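Local coordinates for protein nicastrin (PDB 4R12) that probably serves as an essential subunit of the gamma-secretase complex, which cleaves integral membrane proteins such as Notch receptors and APP within the membrane, at residues A[316-326]-A[382-392]; A[341-351]-A[393-404]. One frame throughout, in Å; residues are numbered along the deposited sequence.

Contact 1 (A[316-326]-A[382-392]). With NAG (2-acetamido-2-deoxy-beta-D-glucopyranose), chain B.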
loop_
_atom_site.group_PDB
_atom_site.type_symbol
_atom_site.label_atom_id
_atom_site.label_comp_id
_atom_site.label_asym_id
_atom_site.label_seq_id
_atom_site.Cartn_x
_atom_site.Cartn_y
_atom_site.Cartn_z
ATOM N N PHE A 316 -0.111 4.067 -25.479
ATOM C CA PHE A 316 -0.356 5.135 -24.546
ATOM C C PHE A 316 -1.377 6.114 -25.055
ATOM O O PHE A 316 -2.244 6.510 -24.352
ATOM C CB PHE A 316 0.922 5.876 -24.191
ATOM C CG PHE A 316 0.732 6.977 -23.196
ATOM C CD1 PHE A 316 0.773 6.726 -21.868
ATOM C CD2 PHE A 316 0.536 8.262 -23.598
ATOM C CE1 PHE A 316 0.604 7.721 -20.951
ATOM C CE2 PHE A 316 0.385 9.269 -22.702
ATOM C CZ PHE A 316 0.415 9.001 -21.366
ATOM N N THR A 317 -1.260 6.473 -26.312
ATOM C CA THR A 317 -2.118 7.483 -26.873
ATOM C C THR A 317 -3.553 7.040 -27.050
ATOM O O THR A 317 -4.401 7.862 -27.178
ATOM C CB THR A 317 -1.543 8.078 -28.164
ATOM O OG1 THR A 317 -1.562 7.099 -29.176
ATOM C CG2 THR A 317 -0.152 8.502 -27.955
ATOM N N LYS A 318 -3.815 5.743 -27.036
ATOM C CA LYS A 318 -5.177 5.238 -27.037
ATOM C C LYS A 318 -5.897 5.331 -25.699
ATOM O O LYS A 318 -7.085 5.134 -25.643
ATOM C CB LYS A 318 -5.235 3.809 -27.479
ATOM C CG LYS A 318 -4.927 3.558 -28.918
ATOM C CD LYS A 318 -5.927 4.160 -29.860
ATOM C CE LYS A 318 -5.398 4.033 -31.275
ATOM N NZ LYS A 318 -6.451 3.947 -32.295
ATOM N N ILE A 319 -5.172 5.600 -24.629
ATOM C CA ILE A 319 -5.835 5.821 -23.340
ATOM C C ILE A 319 -6.636 7.125 -23.422
ATOM O O ILE A 319 -6.082 8.211 -23.633
ATOM C CB ILE A 319 -4.824 5.855 -22.176
ATOM C CG1 ILE A 319 -4.044 4.540 -22.122
ATOM C CG2 ILE A 319 -5.530 6.086 -20.846
ATOM C CD1 ILE A 319 -2.820 4.587 -21.215
ATOM N N SER A 320 -7.949 7.013 -23.285
ATOM C CA SER A 320 -8.838 8.126 -23.613
ATOM C C SER A 320 -9.625 8.625 -22.403
ATOM O O SER A 320 -10.327 9.633 -22.499
ATOM C CB SER A 320 -9.806 7.714 -24.722
ATOM O OG SER A 320 -10.724 6.741 -24.243
ATOM N N THR A 321 -9.503 7.915 -21.282
ATOM C CA THR A 321 -10.175 8.273 -20.034
ATOM C C THR A 321 -9.462 7.609 -18.871
ATOM O O THR A 321 -9.160 6.430 -18.934
ATOM C CB THR A 321 -11.652 7.823 -20.009
ATOM O OG1 THR A 321 -12.388 8.491 -21.044
ATOM C CG2 THR A 321 -12.282 8.141 -18.661
ATOM N N ILE A 322 -9.188 8.359 -17.811
ATOM C CA ILE A 322 -8.593 7.757 -16.626
ATOM C C ILE A 322 -9.496 7.964 -15.422
ATOM O O ILE A 322 -9.857 9.095 -15.099
ATOM C CB ILE A 322 -7.198 8.347 -16.326
ATOM C CG1 ILE A 322 -6.223 7.992 -17.455
ATOM C CG2 ILE A 322 -6.687 7.832 -14.988
ATOM C CD1 ILE A 322 -4.847 8.636 -17.305
ATOM N N ILE A 323 -9.871 6.869 -14.774
ATOM C CA ILE A 323 -10.594 6.913 -13.515
ATOM C C ILE A 323 -9.692 6.360 -12.395
ATOM O O ILE A 323 -9.191 5.239 -12.498
ATOM C CB ILE A 323 -11.898 6.079 -13.583
ATOM C CG1 ILE A 323 -12.689 6.411 -14.854
ATOM C CG2 ILE A 323 -12.750 6.285 -12.337
ATOM C CD1 ILE A 323 -13.249 7.817 -14.860
ATOM N N GLU A 324 -9.493 7.136 -11.334
ATOM C CA GLU A 324 -8.693 6.678 -10.209
ATOM C C GLU A 324 -9.505 6.658 -8.923
ATOM O O GLU A 324 -10.233 7.601 -8.617
ATOM C CB GLU A 324 -7.453 7.559 -10.004
ATOM C CG GLU A 324 -6.575 7.100 -8.814
ATOM C CD GLU A 324 -5.323 7.939 -8.647
ATOM O OE1 GLU A 324 -5.102 8.846 -9.489
ATOM O OE2 GLU A 324 -4.566 7.706 -7.666
ATOM N N LEU A 325 -9.372 5.568 -8.176
ATOM C CA LEU A 325 -9.927 5.487 -6.836
ATOM C C LEU A 325 -8.837 5.870 -5.835
ATOM O O LEU A 325 -7.762 5.299 -5.859
ATOM C CB LEU A 325 -10.442 4.073 -6.556
ATOM C CG LEU A 325 -11.389 3.530 -7.623
ATOM C CD1 LEU A 325 -11.920 2.187 -7.159
ATOM C CD2 LEU A 325 -12.534 4.515 -7.892
ATOM N N ASN A 326 -9.098 6.844 -4.968
ATOM C CA ASN A 326 -8.048 7.264 -4.052
ATOM C C ASN A 326 -8.607 7.767 -2.730
ATOM O O ASN A 326 -8.895 8.968 -2.573
ATOM C CB ASN A 326 -7.179 8.336 -4.710
ATOM C CG ASN A 326 -5.819 8.458 -4.034
ATOM O OD1 ASN A 326 -5.745 8.712 -2.833
ATOM N ND2 ASN A 326 -4.744 8.225 -4.790
ATOM N N PRO A 382 -2.653 14.285 -3.899
ATOM C CA PRO A 382 -1.663 13.274 -4.283
ATOM C C PRO A 382 -2.343 12.054 -4.887
ATOM O O PRO A 382 -3.200 11.452 -4.240
ATOM C CB PRO A 382 -0.984 12.910 -2.957
ATOM C CG PRO A 382 -1.227 14.058 -2.064
ATOM C CD PRO A 382 -2.540 14.668 -2.481
ATOM N N SER A 383 -1.996 11.722 -6.124
ATOM C CA SER A 383 -2.684 10.655 -6.837
ATOM C C SER A 383 -1.837 10.145 -7.986
ATOM O O SER A 383 -1.008 10.878 -8.532
ATOM C CB SER A 383 -4.035 11.142 -7.374
ATOM O OG SER A 383 -3.865 12.292 -8.183
ATOM N N SER A 384 -2.064 8.887 -8.341
ATOM C CA SER A 384 -1.346 8.224 -9.422
ATOM C C SER A 384 -1.621 8.854 -10.780
ATOM O O SER A 384 -0.813 8.712 -11.712
ATOM C CB SER A 384 -1.717 6.738 -9.451
ATOM O OG SER A 384 -1.220 6.099 -8.287
ATOM N N SER A 385 -2.773 9.516 -10.898
ATOM C CA SER A 385 -3.129 10.234 -12.119
ATOM C C SER A 385 -2.104 11.317 -12.445
ATOM O O SER A 385 -1.911 11.677 -13.603
ATOM C CB SER A 385 -4.515 10.867 -11.993
ATOM O OG SER A 385 -5.529 9.879 -11.975
ATOM N N MET A 386 -1.459 11.844 -11.411
ATOM C CA MET A 386 -0.398 12.820 -11.608
ATOM C C MET A 386 0.699 12.329 -12.556
ATOM O O MET A 386 1.297 13.128 -13.291
ATOM C CB MET A 386 0.218 13.208 -10.267
ATOM C CG MET A 386 -0.693 14.059 -9.403
ATOM S SD MET A 386 0.071 14.475 -7.819
ATOM C CE MET A 386 -0.964 15.839 -7.305
ATOM N N SER A 387 0.970 11.028 -12.550
ATOM C CA SER A 387 2.006 10.493 -13.423
ATOM C C SER A 387 1.586 10.615 -14.880
ATOM O O SER A 387 2.409 10.909 -15.747
ATOM C CB SER A 387 2.315 9.034 -13.077
ATOM O OG SER A 387 2.771 8.933 -11.743
ATOM N N PHE A 388 0.303 10.394 -15.157
ATOM C CA PHE A 388 -0.190 10.516 -16.529
ATOM C C PHE A 388 -0.302 11.977 -16.966
ATOM O O PHE A 388 -0.016 12.310 -18.117
ATOM C CB PHE A 388 -1.544 9.802 -16.678
ATOM C CG PHE A 388 -1.445 8.311 -16.535
ATOM C CD1 PHE A 388 -1.399 7.727 -15.285
ATOM C CD2 PHE A 388 -1.363 7.496 -17.655
ATOM C CE1 PHE A 388 -1.287 6.354 -15.148
ATOM C CE2 PHE A 388 -1.251 6.121 -17.523
ATOM C CZ PHE A 388 -1.203 5.554 -16.265
ATOM N N LEU A 389 -0.701 12.851 -16.048
ATOM C CA LEU A 389 -0.880 14.270 -16.390
ATOM C C LEU A 389 0.434 14.993 -16.684
ATOM O O LEU A 389 0.442 16.074 -17.292
ATOM C CB LEU A 389 -1.625 14.978 -15.263
ATOM C CG LEU A 389 -3.091 14.553 -15.182
ATOM C CD1 LEU A 389 -3.654 14.813 -13.794
ATOM C CD2 LEU A 389 -3.897 15.273 -16.260
ATOM N N LYS A 390 1.544 14.405 -16.250
ATOM C CA LYS A 390 2.861 14.907 -16.631
ATOM C C LYS A 390 3.115 14.687 -18.113
ATOM O O LYS A 390 3.944 15.360 -18.713
ATOM C CB LYS A 390 3.960 14.225 -15.823
ATOM C CG LYS A 390 3.965 14.550 -14.345
ATOM C CD LYS A 390 4.991 13.688 -13.610
ATOM C CE LYS A 390 4.883 13.876 -12.099
ATOM N NZ LYS A 390 5.897 13.084 -11.333
ATOM N N LYS A 391 2.406 13.730 -18.697
ATOM C CA LYS A 391 2.626 13.368 -20.093
ATOM C C LYS A 391 1.547 13.908 -21.014
ATOM O O LYS A 391 1.832 14.314 -22.141
ATOM C CB LYS A 391 2.707 11.849 -20.246
ATOM C CG LYS A 391 3.819 11.220 -19.444
ATOM C CD LYS A 391 5.193 11.756 -19.841
ATOM C CE LYS A 391 6.276 10.931 -19.145
ATOM N NZ LYS A 391 7.658 11.348 -19.486
ATOM N N THR A 392 0.304 13.918 -20.546
ATOM C CA THR A 392 -0.784 14.411 -21.378
ATOM C C THR A 392 -1.855 15.164 -20.595
ATOM O O THR A 392 -2.150 14.853 -19.440
ATOM C CB THR A 392 -1.460 13.262 -22.147
ATOM O OG1 THR A 392 -2.532 13.788 -22.935
ATOM C CG2 THR A 392 -2.021 12.219 -21.192
HETATM C C1 NAG B . -1.200 4.864 -31.095
HETATM C C2 NAG B . -0.706 4.523 -32.475
HETATM C C3 NAG B . -0.858 5.657 -33.461
HETATM C C4 NAG B . -2.028 6.577 -33.229
HETATM C C5 NAG B . -2.449 6.669 -31.776
HETATM C C6 NAG B . -3.786 7.323 -31.587
HETATM C C7 NAG B . 1.153 3.152 -33.013
HETATM C C8 NAG B . 2.504 2.721 -32.566
HETATM N N2 NAG B . 0.688 4.223 -32.427
HETATM O O3 NAG B . -0.962 5.126 -34.773
HETATM O O4 NAG B . -1.422 7.801 -33.549
HETATM O O5 NAG B . -2.498 5.373 -31.238
HETATM O O6 NAG B . -4.775 6.588 -32.270
HETATM O O7 NAG B . 0.543 2.562 -33.849
#

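Contact 2 (A[341-351]-A[393-404])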
loop_
_atom_site.group_PDB
_atom_site.type_symbol
_atom_site.label_atom_id
_atom_site.label_comp_id
_atom_site.label_asym_id
_atom_site.label_seq_id
_atom_site.Cartn_x
_atom_site.Cartn_y
_atom_site.Cartn_z
ATOM N N SER A 341 -21.030 11.566 0.872
ATOM C CA SER A 341 -20.417 12.231 -0.278
ATOM C C SER A 341 -19.071 11.662 -0.661
ATOM O O SER A 341 -18.192 11.505 0.194
ATOM C CB SER A 341 -20.236 13.727 -0.000
ATOM O OG SER A 341 -21.450 14.330 0.391
ATOM N N LEU A 342 -18.906 11.373 -1.951
ATOM C CA LEU A 342 -17.580 11.184 -2.524
ATOM C C LEU A 342 -17.304 12.379 -3.404
ATOM O O LEU A 342 -18.228 12.973 -3.951
ATOM C CB LEU A 342 -17.478 9.878 -3.326
ATOM C CG LEU A 342 -17.522 8.589 -2.503
ATOM C CD1 LEU A 342 -17.543 7.348 -3.433
ATOM C CD2 LEU A 342 -16.344 8.499 -1.508
ATOM N N TYR A 343 -16.031 12.718 -3.552
ATOM C CA TYR A 343 -15.640 13.957 -4.212
ATOM C C TYR A 343 -14.902 13.669 -5.504
ATOM O O TYR A 343 -14.099 12.749 -5.584
ATOM C CB TYR A 343 -14.786 14.804 -3.267
ATOM C CG TYR A 343 -15.613 15.377 -2.145
ATOM C CD1 TYR A 343 -15.827 14.660 -0.970
ATOM C CD2 TYR A 343 -16.225 16.621 -2.279
ATOM C CE1 TYR A 343 -16.618 15.183 0.055
ATOM C CE2 TYR A 343 -17.010 17.145 -1.272
ATOM C CZ TYR A 343 -17.199 16.426 -0.108
ATOM O OH TYR A 343 -17.978 16.967 0.890
ATOM N N LEU A 344 -15.221 14.439 -6.532
ATOM C CA LEU A 344 -14.647 14.227 -7.849
ATOM C C LEU A 344 -13.607 15.297 -8.142
ATOM O O LEU A 344 -13.947 16.471 -8.284
ATOM C CB LEU A 344 -15.749 14.239 -8.921
ATOM C CG LEU A 344 -16.794 13.132 -8.748
ATOM C CD1 LEU A 344 -17.821 13.197 -9.873
ATOM C CD2 LEU A 344 -16.147 11.739 -8.684
ATOM N N HIS A 345 -12.339 14.898 -8.203
ATOM C CA HIS A 345 -11.264 15.829 -8.522
ATOM C C HIS A 345 -10.845 15.583 -9.955
ATOM O O HIS A 345 -10.335 14.516 -10.275
ATOM C CB HIS A 345 -10.074 15.643 -7.562
ATOM C CG HIS A 345 -10.469 15.674 -6.117
ATOM N ND1 HIS A 345 -10.104 16.696 -5.270
ATOM C CD2 HIS A 345 -11.225 14.824 -5.382
ATOM C CE1 HIS A 345 -10.606 16.469 -4.068
ATOM N NE2 HIS A 345 -11.290 15.341 -4.108
ATOM N N THR A 346 -11.049 16.574 -10.816
ATOM C CA THR A 346 -10.916 16.345 -12.247
ATOM C C THR A 346 -9.734 17.090 -12.849
ATOM O O THR A 346 -9.303 18.121 -12.329
ATOM C CB THR A 346 -12.215 16.755 -13.003
ATOM O OG1 THR A 346 -12.508 18.134 -12.752
ATOM C CG2 THR A 346 -13.390 15.915 -12.531
ATOM N N ALA A 347 -9.207 16.552 -13.944
ATOM C CA ALA A 347 -8.153 17.220 -14.694
ATOM C C ALA A 347 -8.203 16.747 -16.138
ATOM O O ALA A 347 -8.955 15.833 -16.473
ATOM C CB ALA A 347 -6.786 16.942 -14.069
ATOM N N GLY A 348 -7.418 17.374 -17.003
ATOM C CA GLY A 348 -7.494 17.069 -18.417
ATOM C C GLY A 348 -8.664 17.780 -19.077
ATOM O O GLY A 348 -9.114 18.823 -18.597
ATOM N N THR A 349 -9.149 17.224 -20.184
ATOM C CA THR A 349 -10.187 17.870 -20.981
ATOM C C THR A 349 -11.480 17.062 -21.039
ATOM O O THR A 349 -11.463 15.828 -20.908
ATOM C CB THR A 349 -9.710 18.109 -22.428
ATOM O OG1 THR A 349 -9.160 16.891 -22.949
ATOM C CG2 THR A 349 -8.650 19.184 -22.468
ATOM N N LYS A 350 -12.589 17.770 -21.244
ATOM C CA LYS A 350 -13.908 17.158 -21.429
ATOM C C LYS A 350 -14.264 16.211 -20.278
ATOM O O LYS A 350 -14.675 15.064 -20.490
ATOM C CB LYS A 350 -13.970 16.412 -22.769
ATOM C CG LYS A 350 -13.581 17.265 -23.975
ATOM C CD LYS A 350 -14.181 16.722 -25.266
ATOM C CE LYS A 350 -13.821 17.591 -26.464
ATOM N NZ LYS A 350 -12.357 17.557 -26.760
ATOM N N THR A 351 -14.122 16.698 -19.055
ATOM C CA THR A 351 -14.385 15.850 -17.896
ATOM C C THR A 351 -15.858 15.831 -17.460
ATOM O O THR A 351 -16.321 14.849 -16.873
ATOM C CB THR A 351 -13.504 16.273 -16.702
ATOM O OG1 THR A 351 -13.590 17.687 -16.501
ATOM C CG2 THR A 351 -12.051 15.893 -16.962
ATOM N N ASN A 393 -2.437 16.161 -21.253
ATOM C CA ASN A 393 -3.581 16.892 -20.721
ATOM C C ASN A 393 -4.788 16.735 -21.636
ATOM O O ASN A 393 -5.789 17.423 -21.468
ATOM C CB ASN A 393 -3.245 18.379 -20.555
ATOM C CG ASN A 393 -2.434 18.924 -21.716
ATOM O OD1 ASN A 393 -2.980 19.258 -22.769
ATOM N ND2 ASN A 393 -1.117 19.009 -21.534
ATOM N N LYS A 394 -4.682 15.806 -22.583
ATOM C CA LYS A 394 -5.634 15.661 -23.684
ATOM C C LYS A 394 -6.876 14.832 -23.354
ATOM O O LYS A 394 -7.807 14.752 -24.161
ATOM C CB LYS A 394 -4.935 15.027 -24.889
ATOM C CG LYS A 394 -4.309 16.000 -25.867
ATOM C CD LYS A 394 -3.296 16.914 -25.210
ATOM C CE LYS A 394 -2.694 17.870 -26.232
ATOM N NZ LYS A 394 -1.871 18.929 -25.590
ATOM N N ILE A 395 -6.891 14.205 -22.181
ATOM C CA ILE A 395 -7.948 13.255 -21.857
ATOM C C ILE A 395 -8.562 13.516 -20.486
ATOM O O ILE A 395 -7.908 14.069 -19.608
ATOM C CB ILE A 395 -7.420 11.810 -21.899
ATOM C CG1 ILE A 395 -6.274 11.635 -20.907
ATOM C CG2 ILE A 395 -6.950 11.451 -23.307
ATOM C CD1 ILE A 395 -5.918 10.198 -20.671
ATOM N N PRO A 396 -9.832 13.122 -20.302
ATOM C CA PRO A 396 -10.474 13.353 -19.006
ATOM C C PRO A 396 -9.902 12.453 -17.904
ATOM O O PRO A 396 -9.764 11.238 -18.080
ATOM C CB PRO A 396 -11.945 13.033 -19.284
ATOM C CG PRO A 396 -11.911 12.101 -20.450
ATOM C CD PRO A 396 -10.766 12.550 -21.290
ATOM N N VAL A 397 -9.568 13.076 -16.783
ATOM C CA VAL A 397 -9.058 12.379 -15.619
ATOM C C VAL A 397 -9.966 12.684 -14.439
ATOM O O VAL A 397 -10.251 13.846 -14.153
ATOM C CB VAL A 397 -7.618 12.801 -15.296
ATOM C CG1 VAL A 397 -7.161 12.173 -13.983
ATOM C CG2 VAL A 397 -6.671 12.427 -16.442
ATOM N N VAL A 398 -10.454 11.635 -13.790
ATOM C CA VAL A 398 -11.321 11.782 -12.636
ATOM C C VAL A 398 -10.738 11.002 -11.477
ATOM O O VAL A 398 -10.639 9.773 -11.533
ATOM C CB VAL A 398 -12.748 11.286 -12.909
ATOM C CG1 VAL A 398 -13.610 11.480 -11.667
ATOM C CG2 VAL A 398 -13.361 12.015 -14.126
ATOM N N VAL A 399 -10.330 11.728 -10.447
ATOM C CA VAL A 399 -9.867 11.111 -9.219
ATOM C C VAL A 399 -11.021 11.147 -8.218
ATOM O O VAL A 399 -11.525 12.210 -7.873
ATOM C CB VAL A 399 -8.624 11.827 -8.657
ATOM C CG1 VAL A 399 -8.118 11.135 -7.406
ATOM C CG2 VAL A 399 -7.523 11.882 -9.722
ATOM N N ILE A 400 -11.453 9.974 -7.776
ATOM C CA ILE A 400 -12.555 9.871 -6.831
ATOM C C ILE A 400 -12.026 9.680 -5.405
ATOM O O ILE A 400 -11.297 8.732 -5.148
ATOM C CB ILE A 400 -13.488 8.688 -7.195
ATOM C CG1 ILE A 400 -13.959 8.798 -8.653
ATOM C CG2 ILE A 400 -14.656 8.613 -6.226
ATOM C CD1 ILE A 400 -14.950 7.681 -9.081
ATOM N N THR A 401 -12.396 10.578 -4.491
ATOM C CA THR A 401 -11.942 10.507 -3.102
ATOM C C THR A 401 -13.091 10.753 -2.142
ATOM O O THR A 401 -14.206 11.079 -2.561
ATOM C CB THR A 401 -10.833 11.570 -2.782
ATOM O OG1 THR A 401 -11.449 12.835 -2.502
ATOM C CG2 THR A 401 -9.849 11.733 -3.936
ATOM N N ASP A 402 -12.806 10.633 -0.848
ATOM C CA ASP A 402 -13.808 10.889 0.182
ATOM C C ASP A 402 -13.599 12.236 0.877
ATOM O O ASP A 402 -14.090 12.449 1.993
ATOM C CB ASP A 402 -13.828 9.767 1.224
ATOM C CG ASP A 402 -12.477 9.519 1.852
ATOM O OD1 ASP A 402 -11.578 10.393 1.737
ATOM O OD2 ASP A 402 -12.315 8.428 2.450
ATOM N N HIS A 403 -12.885 13.144 0.219
ATOM C CA HIS A 403 -12.631 14.454 0.809
ATOM C C HIS A 403 -12.598 15.559 -0.241
ATOM O O HIS A 403 -12.156 15.355 -1.378
ATOM C CB HIS A 403 -11.298 14.441 1.570
ATOM C CG HIS A 403 -10.133 14.043 0.712
ATOM N ND1 HIS A 403 -9.265 14.962 0.153
ATOM C CD2 HIS A 403 -9.725 12.830 0.275
ATOM C CE1 HIS A 403 -8.362 14.325 -0.572
ATOM N NE2 HIS A 403 -8.619 13.031 -0.518
ATOM N N ASP A 404 -13.042 16.745 0.158
ATOM C CA ASP A 404 -12.909 17.927 -0.685
ATOM C C ASP A 404 -11.463 18.415 -0.602
ATOM O O ASP A 404 -10.701 18.315 -1.575
ATOM C CB ASP A 404 -13.895 19.015 -0.254
ATOM C CG ASP A 404 -13.628 20.364 -0.936
ATOM O OD1 ASP A 404 -13.034 20.372 -2.039
ATOM O OD2 ASP A 404 -14.011 21.404 -0.368
#

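Contact 1 (A[316-326]-A[382-392])
Strand 319-325 and helix 385-389 run nearly antiparallel, Glu324 lying across from Ser385 and Asn326 across from Ser383; the short axes come no closer than 10.2 Å and make an angle of 154°. Side chains bridge that separation, packing the helix on the strand within the nicastrin large lobe, and they divide into a polar end and an apolar end. At the polar end Glu324 reaches out fully extended, CG anti to the backbone N (chi1 -180°), and lays its carboxylate against the backbone of Ser384 and Ser385. Glu324 OE1 takes two bonds: Ser385 N at 2.8 Å on the syn side, well out of the carboxylate plane, and Ser385 OG at 2.7 Å on the anti lone pair. Glu324 OE2 accepts from Ser384 N, 2.8 Å away and also syn, and from Asn326 ND2, which comes from above the carboxylate plane at 2.9 Å. Four bonds thus fix the rotation of the buried group. At the apolar end the methyl CD1 of Ile322 presses on the root of the Phe388 ring, 3.5 Å from CG. Phe316 brings CE1 to within 3.8 Å of Phe388 CD2, while its CZ meets Lys391 CB. Leu216 of strand 214-220 and Ile282 of helix 276-287 add to the packing around Phe388. The two backbone N-H groups would probably help stabilise a negative charge on Glu324, whose carboxylate they and a hydroxyl hold to the other segment.

Contact 2 (A[341-351]-A[393-404])
His345 and Tyr343 pack closely against the end of strand 397-401 and the residues beyond it, whereas past Ala347-Val397 this antiparallel pair gives way to partly exposed loops. Three hydrogen-bonded pairs, Tyr343 with Thr401, His345 with Val399 and Ala347 with Val397, form the ladder; Tyr343 N to Thr401 O is short, at 2.6 Å. With CG beside its own backbone N (chi1 -52°), His345 lies along the strand and brings NE2 to His403 O, 2.9 Å away in the ring plane, and to Thr401 OG1 at 3.0 Å. Thr401 OG1 accepts from His403 N, making an ST turn. Asp404 CB sits over the Tyr343 ring, 4.1 Å from its centroid. On the opposite sheet face Leu344 CD2 touches Ile400 CG1 at 3.7 Å and Val398. Replacing His345 by an alanine would probably leave His403 O without this donor and open a gap beside Thr401. Toward the solvent side Thr349 N makes just a weak bond to Ile395 O, Thr351 CG2 brushes Pro396 CA at 3.6 Å, and Asn393 and Lys394 are exposed. The chemistry implies that the imidazole of His345 ties strand 341-347 to the turn at Thr401-His403, while the other end relies on looser contacts.

From the N terminus the chain passes through 316-326, then 341-351, then 382-392 and directly on to 393-404. Contact 1 closes a loop of 55 intervening residues and contact 2 one of 41; because the segments alternate, the two loops cross, neither enclosing the other. Strand 397-401 is the common element: it lies parallel to strand 319-325 on one side, where Glu324 N and O probably bond to Val398 O and Ile400 N, and antiparallel to strand 339-347 on the other. Helix 385-389, just before it in the chain, packs over this sheet. Together the contacts tie three neighbouring strands and a helix of the nicastrin large lobe, whose family belongs to a zinc-exopeptidase clan.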